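Local coordinates for protein 6-phosphogluconate dehydrogenase, NAD-binding (Mycolicibacterium smegmatis MC2 155, PDB 6SMT) that reduces imines with S-enantioselectivity, probably drawing the hydride from NADPH, which it binds in a Rossmann-type domain of the 6-phosphogluconate dehydrogenase type, at residues Leu16-Met21 and Ser44-Leu49; Ala24-Leu29 and Val36-Arg41; Ala70-Val75 and Asp81-Ala86. All blocks are in the same frame, centred on the assembly; numbering follows the deposited sequence.

Contact 1: Leu16-Met21 and Ser44-Leu49. With NDP (NADPH dihydro-nicotinamide-adenine-dinucleotide phosphate), chain L.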
loop_
_atom_site.group_PDB
_atom_site.type_symbol
_atom_site.label_atom_id
_atom_site.label_comp_id
_atom_site.label_asym_id
_atom_site.label_seq_id
_atom_site.Cartn_x
_atom_site.Cartn_y
_atom_site.Cartn_z
ATOM N N LEU B 16 -28.978 7.037 10.349
ATOM C CA LEU B 16 -29.416 7.755 9.141
ATOM C C LEU B 16 -28.395 7.436 8.048
ATOM O O LEU B 16 -27.223 7.843 8.169
ATOM C CB LEU B 16 -29.565 9.252 9.367
ATOM C CG LEU B 16 -30.523 9.622 10.494
ATOM C CD1 LEU B 16 -29.829 10.003 11.757
ATOM C CD2 LEU B 16 -31.504 10.747 10.117
ATOM N N GLY B 17 -28.847 6.757 7.020
ATOM C CA GLY B 17 -28.039 6.313 5.920
ATOM C C GLY B 17 -27.854 4.815 5.953
ATOM O O GLY B 17 -27.310 4.258 6.928
ATOM N N LEU B 18 -28.441 4.117 4.960
ATOM C CA LEU B 18 -28.536 2.654 4.906
ATOM C C LEU B 18 -27.884 2.149 3.642
ATOM O O LEU B 18 -28.381 1.140 3.036
ATOM C CB LEU B 18 -29.996 2.159 5.126
ATOM C CG LEU B 18 -30.645 2.635 6.394
ATOM C CD1 LEU B 18 -32.091 2.106 6.457
ATOM C CD2 LEU B 18 -29.888 2.173 7.635
ATOM N N GLY B 19 -26.785 2.736 3.199
ATOM C CA GLY B 19 -25.873 2.033 2.292
ATOM C C GLY B 19 -25.217 0.876 3.015
ATOM O O GLY B 19 -25.568 0.560 4.117
ATOM N N PRO B 20 -24.203 0.271 2.405
ATOM C CA PRO B 20 -23.599 -0.945 2.967
ATOM C C PRO B 20 -23.062 -0.706 4.355
ATOM O O PRO B 20 -23.243 -1.545 5.236
ATOM C CB PRO B 20 -22.539 -1.388 1.993
ATOM C CG PRO B 20 -22.597 -0.405 0.900
ATOM C CD PRO B 20 -23.689 0.591 1.075
ATOM N N MET B 21 -22.418 0.440 4.587
ATOM C CA MET B 21 -21.884 0.659 5.930
ATOM C C MET B 21 -22.995 0.976 6.935
ATOM O O MET B 21 -22.943 0.507 8.074
ATOM C CB MET B 21 -20.797 1.730 5.884
ATOM C CG MET B 21 -20.205 2.039 7.252
ATOM S SD MET B 21 -19.465 0.647 8.139
ATOM C CE MET B 21 -17.920 0.487 7.325
ATOM N N SER B 44 -37.020 1.845 0.992
ATOM C CA SER B 44 -37.019 0.383 0.753
ATOM C C SER B 44 -35.809 -0.332 1.374
ATOM O O SER B 44 -35.903 -1.523 1.796
ATOM C CB SER B 44 -37.095 0.105 -0.720
ATOM O OG SER B 44 -35.916 0.481 -1.415
ATOM N N LYS B 45 -34.725 0.397 1.559
ATOM C CA LYS B 45 -33.490 -0.164 2.149
ATOM C C LYS B 45 -33.656 -0.478 3.623
ATOM O O LYS B 45 -32.776 -1.164 4.157
ATOM C CB LYS B 45 -32.307 0.758 1.842
ATOM C CG LYS B 45 -32.053 0.910 0.346
ATOM C CD LYS B 45 -30.750 1.580 0.034
ATOM C CE LYS B 45 -30.688 2.016 -1.417
ATOM N NZ LYS B 45 -29.416 2.729 -1.729
ATOM N N ALA B 46 -34.710 -0.007 4.308
ATOM C CA ALA B 46 -34.922 -0.299 5.733
ATOM C C ALA B 46 -35.541 -1.686 5.959
ATOM O O ALA B 46 -35.484 -2.164 7.094
ATOM C CB ALA B 46 -35.727 0.791 6.373
ATOM N N GLN B 47 -36.108 -2.347 4.949
ATOM C CA GLN B 47 -36.960 -3.556 5.234
ATOM C C GLN B 47 -36.136 -4.659 5.891
ATOM O O GLN B 47 -36.598 -5.262 6.897
ATOM C CB GLN B 47 -37.619 -4.101 3.973
ATOM C CG GLN B 47 -38.462 -5.361 4.261
ATOM C CD GLN B 47 -39.521 -5.105 5.313
ATOM O OE1 GLN B 47 -40.257 -4.115 5.247
ATOM N NE2 GLN B 47 -39.596 -5.971 6.326
ATOM N N ALA B 48 -34.943 -4.969 5.404
ATOM C CA ALA B 48 -34.219 -6.119 5.956
ATOM C C ALA B 48 -33.836 -5.797 7.423
ATOM O O ALA B 48 -33.805 -6.713 8.241
ATOM C CB ALA B 48 -32.988 -6.401 5.137
ATOM N N LEU B 49 -33.565 -4.558 7.766
ATOM C CA LEU B 49 -33.264 -4.226 9.162
ATOM C C LEU B 49 -34.516 -4.276 10.043
ATOM O O LEU B 49 -34.371 -4.618 11.220
ATOM C CB LEU B 49 -32.626 -2.828 9.210
ATOM C CG LEU B 49 -31.239 -2.848 8.550
ATOM C CD1 LEU B 49 -30.707 -1.440 8.334
ATOM C CD2 LEU B 49 -30.250 -3.607 9.399
HETATM P PA NDP L . -21.936 5.688 0.267
HETATM O O1A NDP L . -20.706 6.470 0.626
HETATM O O2A NDP L . -22.095 5.127 -1.112
HETATM O O5B NDP L . -23.206 6.551 0.660
HETATM C C5B NDP L . -24.495 5.975 0.381
HETATM C C4B NDP L . -25.480 6.507 1.391
HETATM O O4B NDP L . -25.569 7.958 1.315
HETATM C C3B NDP L . -26.909 5.997 1.120
HETATM O O3B NDP L . -27.635 5.863 2.327
HETATM C C2B NDP L . -27.465 7.126 0.278
HETATM O O2B NDP L . -28.880 7.281 0.226
HETATM C C1B NDP L . -26.925 8.293 1.081
HETATM N N9A NDP L . -26.970 9.576 0.389
HETATM C C8A NDP L . -26.234 9.985 -0.699
HETATM N N7A NDP L . -26.508 11.217 -1.062
HETATM C C5A NDP L . -27.486 11.647 -0.180
HETATM C C6A NDP L . -28.238 12.844 -0.056
HETATM N N6A NDP L . -28.036 13.929 -0.797
HETATM N N1A NDP L . -29.154 12.896 0.935
HETATM C C2A NDP L . -29.340 11.838 1.730
HETATM N N3A NDP L . -28.713 10.657 1.690
HETATM C C4A NDP L . -27.813 10.620 0.700
HETATM O O3 NDP L . -22.184 4.438 1.240
HETATM P PN NDP L . -21.414 3.566 2.279
HETATM O O1N NDP L . -22.416 2.920 3.126
HETATM O O2N NDP L . -20.446 2.697 1.559
HETATM O O5D NDP L . -20.508 4.595 3.119
HETATM C C5D NDP L . -21.107 5.553 3.984
HETATM C C4D NDP L . -19.980 6.375 4.560
HETATM O O4D NDP L . -19.149 5.487 5.352
HETATM C C3D NDP L . -19.058 7.070 3.549
HETATM O O3D NDP L . -18.709 8.393 3.942
HETATM C C2D NDP L . -17.828 6.180 3.557
HETATM O O2D NDP L . -16.605 6.817 3.201
HETATM C C1D NDP L . -17.782 5.645 4.964
HETATM N N1N NDP L . -17.125 4.329 5.087
HETATM C C2N NDP L . -17.541 3.273 4.321
HETATM C C3N NDP L . -16.902 2.079 4.351
HETATM C C7N NDP L . -17.325 0.929 3.527
HETATM O O7N NDP L . -16.613 -0.097 3.616
HETATM N N7N NDP L . -18.406 0.964 2.767
HETATM C C4N NDP L . -15.727 1.901 5.180
HETATM C C5N NDP L . -15.366 3.028 6.017
HETATM C C6N NDP L . -16.049 4.150 5.991
HETATM P P2B NDP L . -29.683 6.336 -0.827
HETATM O O1X NDP L . -31.093 6.998 -0.873
HETATM O O2X NDP L . -28.969 6.477 -2.169
HETATM O O3X NDP L . -29.685 4.933 -0.369
#
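Leu18 and Lys45 mark the closest approach of the two backbones, their CA atoms 6.3 Å apart, where the turn after strand 12-16 passes segment 44-49, which leads into helix 47-51. Gly19 holds the N-cap position of the helix that opens at Pro20. The positive phi of Gly17 (109°) brings this position against the preceding carbonyl oxygen, where only a glycine is comfortable. These glycines fit the GxGxxG pattern of Rossmann domains, and the amides behind them face NADPH: Met21 N donates to O1N of the pyrophosphate at 2.9 Å, while Leu18 N and Gly19 N make weak bonds to the ribose hydroxyl O3B.

Leu18 carries the apolar part. Its CD1 rests on Ala46, 3.9 Å from CB. Its CD2 meets Leu49 CD1 at 3.8 Å, the two leucine side chains meeting at a slant. Lys45 runs past Leu18 O with its outer methylenes all stretched out straight, which carries NZ to the 2'-phosphate oxygen O3X at 2.6 Å. On the nicotinamide side, Met21 bends at chi2 and chi3 and brings CE to 3.4 Å from C4N.

Gln23 of helix 20-31 ties both segments together, its NE2 bonded to Leu18 O and Lys45 O, while Val38 of strand 35-39 packs against Leu18 and Ala46.

Contact 2: Ala24-Leu29 and Val36-Arg41. With NDP (NADPH dihydro-nicotinamide-adenine-dinucleotide phosphate), chain L.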
loop_
_atom_site.group_PDB
_atom_site.type_symbol
_atom_site.label_atom_id
_atom_site.label_comp_id
_atom_site.label_asym_id
_atom_site.label_seq_id
_atom_site.Cartn_x
_atom_site.Cartn_y
_atom_site.Cartn_z
ATOM N N ALA B 24 -24.399 -2.242 7.999
ATOM C CA ALA B 24 -23.474 -2.925 8.919
ATOM C C ALA B 24 -23.550 -2.325 10.322
ATOM O O ALA B 24 -23.589 -3.037 11.310
ATOM C CB ALA B 24 -22.072 -2.870 8.335
ATOM N N LEU B 25 -23.556 -0.997 10.412
ATOM C CA LEU B 25 -23.678 -0.321 11.726
ATOM C C LEU B 25 -24.980 -0.790 12.394
ATOM O O LEU B 25 -24.965 -1.114 13.560
ATOM C CB LEU B 25 -23.623 1.182 11.560
ATOM C CG LEU B 25 -22.309 1.804 11.089
ATOM C CD1 LEU B 25 -22.525 3.260 10.763
ATOM C CD2 LEU B 25 -21.218 1.668 12.117
ATOM N N SER B 26 -26.068 -0.694 11.643
ATOM C CA SER B 26 -27.406 -1.033 12.186
ATOM C C SER B 26 -27.463 -2.484 12.631
ATOM O O SER B 26 -27.965 -2.751 13.744
ATOM C CB SER B 26 -28.448 -0.770 11.148
ATOM O OG SER B 26 -28.542 0.583 10.763
ATOM N N ARG B 27 -26.894 -3.401 11.862
ATOM C CA ARG B 27 -26.870 -4.823 12.285
ATOM C C ARG B 27 -26.068 -4.978 13.544
ATOM O O ARG B 27 -26.444 -5.732 14.450
ATOM C CB ARG B 27 -26.284 -5.742 11.220
ATOM C CG ARG B 27 -27.185 -5.914 10.012
ATOM C CD ARG B 27 -26.624 -7.031 9.108
ATOM N NE ARG B 27 -25.233 -6.886 8.651
ATOM C CZ ARG B 27 -24.866 -6.201 7.553
ATOM N NH1 ARG B 27 -25.767 -5.544 6.856
ATOM N NH2 ARG B 27 -23.595 -6.070 7.285
ATOM N N ALA B 28 -24.927 -4.322 13.670
ATOM C CA ALA B 28 -24.103 -4.506 14.874
ATOM C C ALA B 28 -24.859 -3.958 16.087
ATOM O O ALA B 28 -24.730 -4.569 17.207
ATOM C CB ALA B 28 -22.762 -3.814 14.704
ATOM N N LEU B 29 -25.523 -2.808 15.987
ATOM C CA LEU B 29 -26.229 -2.201 17.113
ATOM C C LEU B 29 -27.421 -3.112 17.461
ATOM O O LEU B 29 -27.656 -3.317 18.688
ATOM C CB LEU B 29 -26.696 -0.806 16.745
ATOM C CG LEU B 29 -25.555 0.189 16.516
ATOM C CD1 LEU B 29 -26.093 1.379 15.756
ATOM C CD2 LEU B 29 -24.866 0.545 17.838
ATOM N N VAL B 36 -32.881 0.269 17.995
ATOM C CA VAL B 36 -32.342 0.915 16.789
ATOM C C VAL B 36 -33.471 1.418 15.960
ATOM O O VAL B 36 -34.337 0.606 15.587
ATOM C CB VAL B 36 -31.384 -0.007 16.031
ATOM C CG1 VAL B 36 -30.803 0.698 14.845
ATOM C CG2 VAL B 36 -30.277 -0.518 16.971
ATOM N N THR B 37 -33.414 2.698 15.602
ATOM C CA THR B 37 -34.310 3.280 14.597
ATOM C C THR B 37 -33.481 3.578 13.374
ATOM O O THR B 37 -32.408 4.184 13.505
ATOM C CB THR B 37 -35.006 4.524 15.155
ATOM O OG1 THR B 37 -35.787 4.160 16.305
ATOM C CG2 THR B 37 -35.865 5.264 14.158
ATOM N N VAL B 38 -34.036 3.346 12.201
ATOM C CA VAL B 38 -33.302 3.587 10.940
ATOM C C VAL B 38 -34.071 4.507 10.044
ATOM O O VAL B 38 -35.315 4.548 10.072
ATOM C CB VAL B 38 -32.888 2.304 10.246
ATOM C CG1 VAL B 38 -32.070 1.453 11.132
ATOM C CG2 VAL B 38 -34.080 1.470 9.762
ATOM N N TRP B 39 -33.368 5.244 9.201
ATOM C CA TRP B 39 -33.909 6.146 8.162
ATOM C C TRP B 39 -32.982 6.135 6.981
ATOM O O TRP B 39 -31.733 6.075 7.177
ATOM C CB TRP B 39 -34.158 7.550 8.675
ATOM C CG TRP B 39 -34.638 8.479 7.594
ATOM C CD1 TRP B 39 -35.954 8.747 7.240
ATOM C CD2 TRP B 39 -33.852 9.219 6.671
ATOM N NE1 TRP B 39 -35.987 9.567 6.131
ATOM C CE2 TRP B 39 -34.700 9.919 5.770
ATOM C CE3 TRP B 39 -32.467 9.379 6.516
ATOM C CZ2 TRP B 39 -34.213 10.747 4.755
ATOM C CZ3 TRP B 39 -32.005 10.132 5.473
ATOM C CH2 TRP B 39 -32.852 10.854 4.629
ATOM N N ASN B 40 -33.517 6.145 5.765
ATOM C CA ASN B 40 -32.733 6.341 4.533
ATOM C C ASN B 40 -33.550 7.185 3.582
ATOM O O ASN B 40 -34.806 6.987 3.551
ATOM C CB ASN B 40 -32.324 5.007 4.005
ATOM C CG ASN B 40 -31.331 5.104 2.891
ATOM O OD1 ASN B 40 -30.209 5.596 3.162
ATOM N ND2 ASN B 40 -31.612 4.563 1.730
ATOM N N ARG B 41 -32.860 7.949 2.786
ATOM C CA ARG B 41 -33.512 8.722 1.700
ATOM C C ARG B 41 -34.366 7.751 0.881
ATOM O O ARG B 41 -35.562 8.098 0.550
ATOM C CB ARG B 41 -32.434 9.409 0.861
ATOM C CG ARG B 41 -33.001 10.025 -0.422
ATOM C CD ARG B 41 -31.907 10.672 -1.197
ATOM N NE ARG B 41 -30.870 9.811 -1.618
ATOM C CZ ARG B 41 -29.860 10.204 -2.353
ATOM N NH1 ARG B 41 -29.749 11.458 -2.728
ATOM N NH2 ARG B 41 -28.957 9.335 -2.707
HETATM P PA NDP L . -21.936 5.688 0.267
HETATM O O1A NDP L . -20.706 6.470 0.626
HETATM O O2A NDP L . -22.095 5.127 -1.112
HETATM O O5B NDP L . -23.206 6.551 0.660
HETATM C C5B NDP L . -24.495 5.975 0.381
HETATM C C4B NDP L . -25.480 6.507 1.391
HETATM O O4B NDP L . -25.569 7.958 1.315
HETATM C C3B NDP L . -26.909 5.997 1.120
HETATM O O3B NDP L . -27.635 5.863 2.327
HETATM C C2B NDP L . -27.465 7.126 0.278
HETATM O O2B NDP L . -28.880 7.281 0.226
HETATM C C1B NDP L . -26.925 8.293 1.081
HETATM N N9A NDP L . -26.970 9.576 0.389
HETATM C C8A NDP L . -26.234 9.985 -0.699
HETATM N N7A NDP L . -26.508 11.217 -1.062
HETATM C C5A NDP L . -27.486 11.647 -0.180
HETATM C C6A NDP L . -28.238 12.844 -0.056
HETATM N N6A NDP L . -28.036 13.929 -0.797
HETATM N N1A NDP L . -29.154 12.896 0.935
HETATM C C2A NDP L . -29.340 11.838 1.730
HETATM N N3A NDP L . -28.713 10.657 1.690
HETATM C C4A NDP L . -27.813 10.620 0.700
HETATM O O3 NDP L . -22.184 4.438 1.240
HETATM P PN NDP L . -21.414 3.566 2.279
HETATM O O1N NDP L . -22.416 2.920 3.126
HETATM O O2N NDP L . -20.446 2.697 1.559
HETATM O O5D NDP L . -20.508 4.595 3.119
HETATM C C5D NDP L . -21.107 5.553 3.984
HETATM C C4D NDP L . -19.980 6.375 4.560
HETATM O O4D NDP L . -19.149 5.487 5.352
HETATM C C3D NDP L . -19.058 7.070 3.549
HETATM O O3D NDP L . -18.709 8.393 3.942
HETATM C C2D NDP L . -17.828 6.180 3.557
HETATM O O2D NDP L . -16.605 6.817 3.201
HETATM C C1D NDP L . -17.782 5.645 4.964
HETATM N N1N NDP L . -17.125 4.329 5.087
HETATM C C2N NDP L . -17.541 3.273 4.321
HETATM C C3N NDP L . -16.902 2.079 4.351
HETATM C C7N NDP L . -17.325 0.929 3.527
HETATM O O7N NDP L . -16.613 -0.097 3.616
HETATM N N7N NDP L . -18.406 0.964 2.767
HETATM C C4N NDP L . -15.727 1.901 5.180
HETATM C C5N NDP L . -15.366 3.028 6.017
HETATM C C6N NDP L . -16.049 4.150 5.991
HETATM P P2B NDP L . -29.683 6.336 -0.827
HETATM O O1X NDP L . -31.093 6.998 -0.873
HETATM O O2X NDP L . -28.969 6.477 -2.169
HETATM O O3X NDP L . -29.685 4.933 -0.369
#
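The Arg41 guanidinium lies with one face over the adenine of NADPH, C5A 3.3 Å above its plane and displaced from the centre of the group, while the 2'-phosphate sits at its edge, in plane. Two nearly straight bonds hold that edge: NE donates to O1X at 2.9 Å (176°) and NH2 to O2X at 2.9 Å. Gripped at two points, the guanidinium cannot readily turn about its own axis, and its positive charge probably helps to offset the negative charge of the phosphate. The bend at chi3 (61°) turns the end of an otherwise extended chain back over the base. The Trp39 indole has the backbone N of Arg41 over one face, again away from the centre, and it packs against Pro60 and Ala63 of helix 60-65.

Asn40 spans two groups of the cofactor. Its OD1 accepts from the ribose hydroxyl O3B at 2.7 Å and also from Leu18 N, and its ND2 donates to O3X at 2.9 Å and also to Thr42 O. With partners on both ends of the amide, its orientation is well defined. Asn40 and Arg41 follow the second strand of the first beta-alpha-beta unit of the Rossmann domain, where recognition of the 2'-phosphate commonly resides in NADPH-dependent members.

Behind this polar end, helix 20-31 packs on strand 35-39 through small groups. Leu29 CB meets Val36 CG2 at 3.6 Å; CG1 lies opposite the backbone N (chi1 -177°), which leaves CG2 beside that N and facing the helix. Nearer the cofactor, Ser26 OG lies 3.7 Å from Val38 CG1, its polar need met within the helix by Gly22 O.

Contact 3: Ala70-Val75 and Asp81-Ala86. With NDP (NADPH dihydro-nicotinamide-adenine-dinucleotide phosphate), chain L.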
loop_
_atom_site.group_PDB
_atom_site.type_symbol
_atom_site.label_atom_id
_atom_site.label_comp_id
_atom_site.label_asym_id
_atom_site.label_seq_id
_atom_site.Cartn_x
_atom_site.Cartn_y
_atom_site.Cartn_z
ATOM N N ALA B 70 -27.765 9.766 17.452
ATOM C CA ALA B 70 -28.000 9.628 16.024
ATOM C C ALA B 70 -26.654 9.517 15.274
ATOM O O ALA B 70 -25.807 10.370 15.523
ATOM C CB ALA B 70 -28.795 10.733 15.417
ATOM N N LEU B 71 -26.482 8.459 14.495
ATOM C CA LEU B 71 -25.289 8.278 13.658
ATOM C C LEU B 71 -25.649 8.616 12.234
ATOM O O LEU B 71 -26.684 8.068 11.723
ATOM C CB LEU B 71 -24.796 6.829 13.725
ATOM C CG LEU B 71 -24.655 6.262 15.114
ATOM C CD1 LEU B 71 -24.102 4.835 15.040
ATOM C CD2 LEU B 71 -23.803 7.103 16.021
ATOM N N VAL B 72 -24.904 9.475 11.545
ATOM C CA VAL B 72 -25.184 9.860 10.158
ATOM C C VAL B 72 -24.096 9.304 9.231
ATOM O O VAL B 72 -22.951 9.713 9.323
ATOM C CB VAL B 72 -25.366 11.365 9.990
ATOM C CG1 VAL B 72 -25.870 11.630 8.610
ATOM C CG2 VAL B 72 -26.257 11.984 11.079
ATOM N N ASN B 73 -24.450 8.288 8.455
ATOM C CA ASN B 73 -23.480 7.485 7.678
ATOM C C ASN B 73 -23.864 7.530 6.214
ATOM O O ASN B 73 -24.577 6.610 5.750
ATOM C CB ASN B 73 -23.377 6.090 8.261
ATOM C CG ASN B 73 -22.341 5.227 7.577
ATOM O OD1 ASN B 73 -22.701 4.242 6.917
ATOM N ND2 ASN B 73 -21.065 5.624 7.669
ATOM N N VAL B 74 -23.465 8.574 5.515
ATOM C CA VAL B 74 -23.826 8.820 4.118
ATOM C C VAL B 74 -22.575 9.235 3.348
ATOM O O VAL B 74 -21.492 9.331 3.921
ATOM C CB VAL B 74 -24.977 9.827 4.034
ATOM C CG1 VAL B 74 -26.266 9.256 4.588
ATOM C CG2 VAL B 74 -24.620 11.129 4.686
ATOM N N VAL B 75 -22.730 9.523 2.077
ATOM C CA VAL B 75 -21.548 9.655 1.183
ATOM C C VAL B 75 -20.662 10.807 1.612
ATOM O O VAL B 75 -19.455 10.605 1.623
ATOM C CB VAL B 75 -21.977 9.770 -0.278
ATOM C CG1 VAL B 75 -22.776 11.030 -0.542
ATOM C CG2 VAL B 75 -20.722 9.715 -1.171
ATOM N N ASP B 81 -25.397 17.381 5.878
ATOM C CA ASP B 81 -25.956 18.699 6.235
ATOM C C ASP B 81 -27.375 18.818 5.640
ATOM O O ASP B 81 -28.238 19.419 6.325
ATOM C CB ASP B 81 -25.030 19.786 5.754
ATOM C CG ASP B 81 -23.706 19.802 6.543
ATOM O OD1 ASP B 81 -23.606 19.129 7.629
ATOM O OD2 ASP B 81 -22.794 20.587 6.139
ATOM N N ALA B 82 -27.627 18.189 4.510
ATOM C CA ALA B 82 -29.007 18.191 3.943
ATOM C C ALA B 82 -29.937 17.385 4.877
ATOM O O ALA B 82 -31.145 17.791 5.109
ATOM C CB ALA B 82 -29.013 17.635 2.558
ATOM N N ILE B 83 -29.485 16.268 5.438
ATOM C CA ILE B 83 -30.302 15.471 6.370
ATOM C C ILE B 83 -30.520 16.259 7.646
ATOM O O ILE B 83 -31.659 16.312 8.143
ATOM C CB ILE B 83 -29.628 14.121 6.613
ATOM C CG1 ILE B 83 -29.644 13.289 5.350
ATOM C CG2 ILE B 83 -30.203 13.406 7.820
ATOM C CD1 ILE B 83 -28.637 12.103 5.416
ATOM N N LEU B 84 -29.515 16.887 8.213
ATOM C CA LEU B 84 -29.669 17.627 9.469
ATOM C C LEU B 84 -30.569 18.849 9.194
ATOM O O LEU B 84 -31.405 19.131 10.084
ATOM C CB LEU B 84 -28.294 18.040 9.965
ATOM C CG LEU B 84 -27.449 16.876 10.459
ATOM C CD1 LEU B 84 -26.049 17.403 10.795
ATOM C CD2 LEU B 84 -28.068 16.163 11.653
ATOM N N THR B 85 -30.464 19.516 8.040
ATOM C CA THR B 85 -31.373 20.655 7.689
ATOM C C THR B 85 -32.813 20.098 7.724
ATOM O O THR B 85 -33.704 20.815 8.345
ATOM C CB THR B 85 -31.026 21.308 6.365
ATOM O OG1 THR B 85 -29.677 21.761 6.542
ATOM C CG2 THR B 85 -32.005 22.419 6.037
ATOM N N ALA B 86 -33.103 18.987 7.058
ATOM C CA ALA B 86 -34.446 18.358 7.041
ATOM C C ALA B 86 -34.886 18.033 8.461
ATOM O O ALA B 86 -36.165 18.082 8.733
ATOM C CB ALA B 86 -34.516 17.159 6.155
HETATM P PA NDP L . -21.936 5.688 0.267
HETATM O O1A NDP L . -20.706 6.470 0.626
HETATM O O2A NDP L . -22.095 5.127 -1.112
HETATM O O5B NDP L . -23.206 6.551 0.660
HETATM C C5B NDP L . -24.495 5.975 0.381
HETATM C C4B NDP L . -25.480 6.507 1.391
HETATM O O4B NDP L . -25.569 7.958 1.315
HETATM C C3B NDP L . -26.909 5.997 1.120
HETATM O O3B NDP L . -27.635 5.863 2.327
HETATM C C2B NDP L . -27.465 7.126 0.278
HETATM O O2B NDP L . -28.880 7.281 0.226
HETATM C C1B NDP L . -26.925 8.293 1.081
HETATM N N9A NDP L . -26.970 9.576 0.389
HETATM C C8A NDP L . -26.234 9.985 -0.699
HETATM N N7A NDP L . -26.508 11.217 -1.062
HETATM C C5A NDP L . -27.486 11.647 -0.180
HETATM C C6A NDP L . -28.238 12.844 -0.056
HETATM N N6A NDP L . -28.036 13.929 -0.797
HETATM N N1A NDP L . -29.154 12.896 0.935
HETATM C C2A NDP L . -29.340 11.838 1.730
HETATM N N3A NDP L . -28.713 10.657 1.690
HETATM C C4A NDP L . -27.813 10.620 0.700
HETATM O O3 NDP L . -22.184 4.438 1.240
HETATM P PN NDP L . -21.414 3.566 2.279
HETATM O O1N NDP L . -22.416 2.920 3.126
HETATM O O2N NDP L . -20.446 2.697 1.559
HETATM O O5D NDP L . -20.508 4.595 3.119
HETATM C C5D NDP L . -21.107 5.553 3.984
HETATM C C4D NDP L . -19.980 6.375 4.560
HETATM O O4D NDP L . -19.149 5.487 5.352
HETATM C C3D NDP L . -19.058 7.070 3.549
HETATM O O3D NDP L . -18.709 8.393 3.942
HETATM C C2D NDP L . -17.828 6.180 3.557
HETATM O O2D NDP L . -16.605 6.817 3.201
HETATM C C1D NDP L . -17.782 5.645 4.964
HETATM N N1N NDP L . -17.125 4.329 5.087
HETATM C C2N NDP L . -17.541 3.273 4.321
HETATM C C3N NDP L . -16.902 2.079 4.351
HETATM C C7N NDP L . -17.325 0.929 3.527
HETATM O O7N NDP L . -16.613 -0.097 3.616
HETATM N N7N NDP L . -18.406 0.964 2.767
HETATM C C4N NDP L . -15.727 1.901 5.180
HETATM C C5N NDP L . -15.366 3.028 6.017
HETATM C C6N NDP L . -16.049 4.150 5.991
HETATM P P2B NDP L . -29.683 6.336 -0.827
HETATM O O1X NDP L . -31.093 6.998 -0.873
HETATM O O2X NDP L . -28.969 6.477 -2.169
HETATM O O3X NDP L . -29.685 4.933 -0.369
#
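Strand 69-72 and helix 77-87 are the first two elements of a beta-alpha-beta unit in the Rossmann domain, and Ile83 of the helix packs onto Val72 and Val74 at the end of the strand and in the loop that follows. The backbones stay well apart, with the CA atoms of Val72 and Ile83 separated by 8.5 Å, so the gap is bridged by side chains. Ile83 does so with CD1: CG1 stands anti to the carbonyl carbon (chi1 -67°) and the extended chi2 (164°) pushes the terminal methyl forward. It meets Val74 CG1 tip to tip at 3.8 Å and Val72 CG1 more loosely at 4.3 Å.

The same methyl reaches C2A of the NADPH adenine, also at 3.8 Å, so the hydrophobic contact continues onto the base. Val75 CG1 approaches the other end of the ring system, near C8A. The loop also handles the sugars. Asn73 ND2 makes a weak bond to the nicotinamide ribose oxygen O4D at 3.0 Å and has a second partner in Leu99 O, while Val75 N binds the adenosine ribose oxygen O4B weakly. Ser100 OG bonds to both Val72 O and Val74 N, bracing the end of the strand.

Within the helix, Asp81 O accepts from both Thr85 N and Thr85 OG1, each at 2.8 Å, and the two donors approach from opposite faces of its carbonyl plane.

All three contacts reach the ends of the parallel Rossmann strands where NADPH binds. Every touching residue of contacts 2 and 3 is buried; in contact 1 Lys45 is partly exposed, and in contact 2 the cofactor-binding Arg41 is exposed. The centres of contacts 1 and 2 lie about 6 Å apart; both use helix 20-31, and contact 2 is nested between the segments of contact 1. Contact 3 joins contact 1 through backbone hydrogen bonds of Leu16 with Leu71 and Asn73. Mostly apolar atoms join the segments while polar groups turn to the cofactor, but the chemistry differs: backbone amides and a lysine in contact 1, an amide and a guanidinium in contact 2, mainly weaker bonds with aliphatic cover in contact 3.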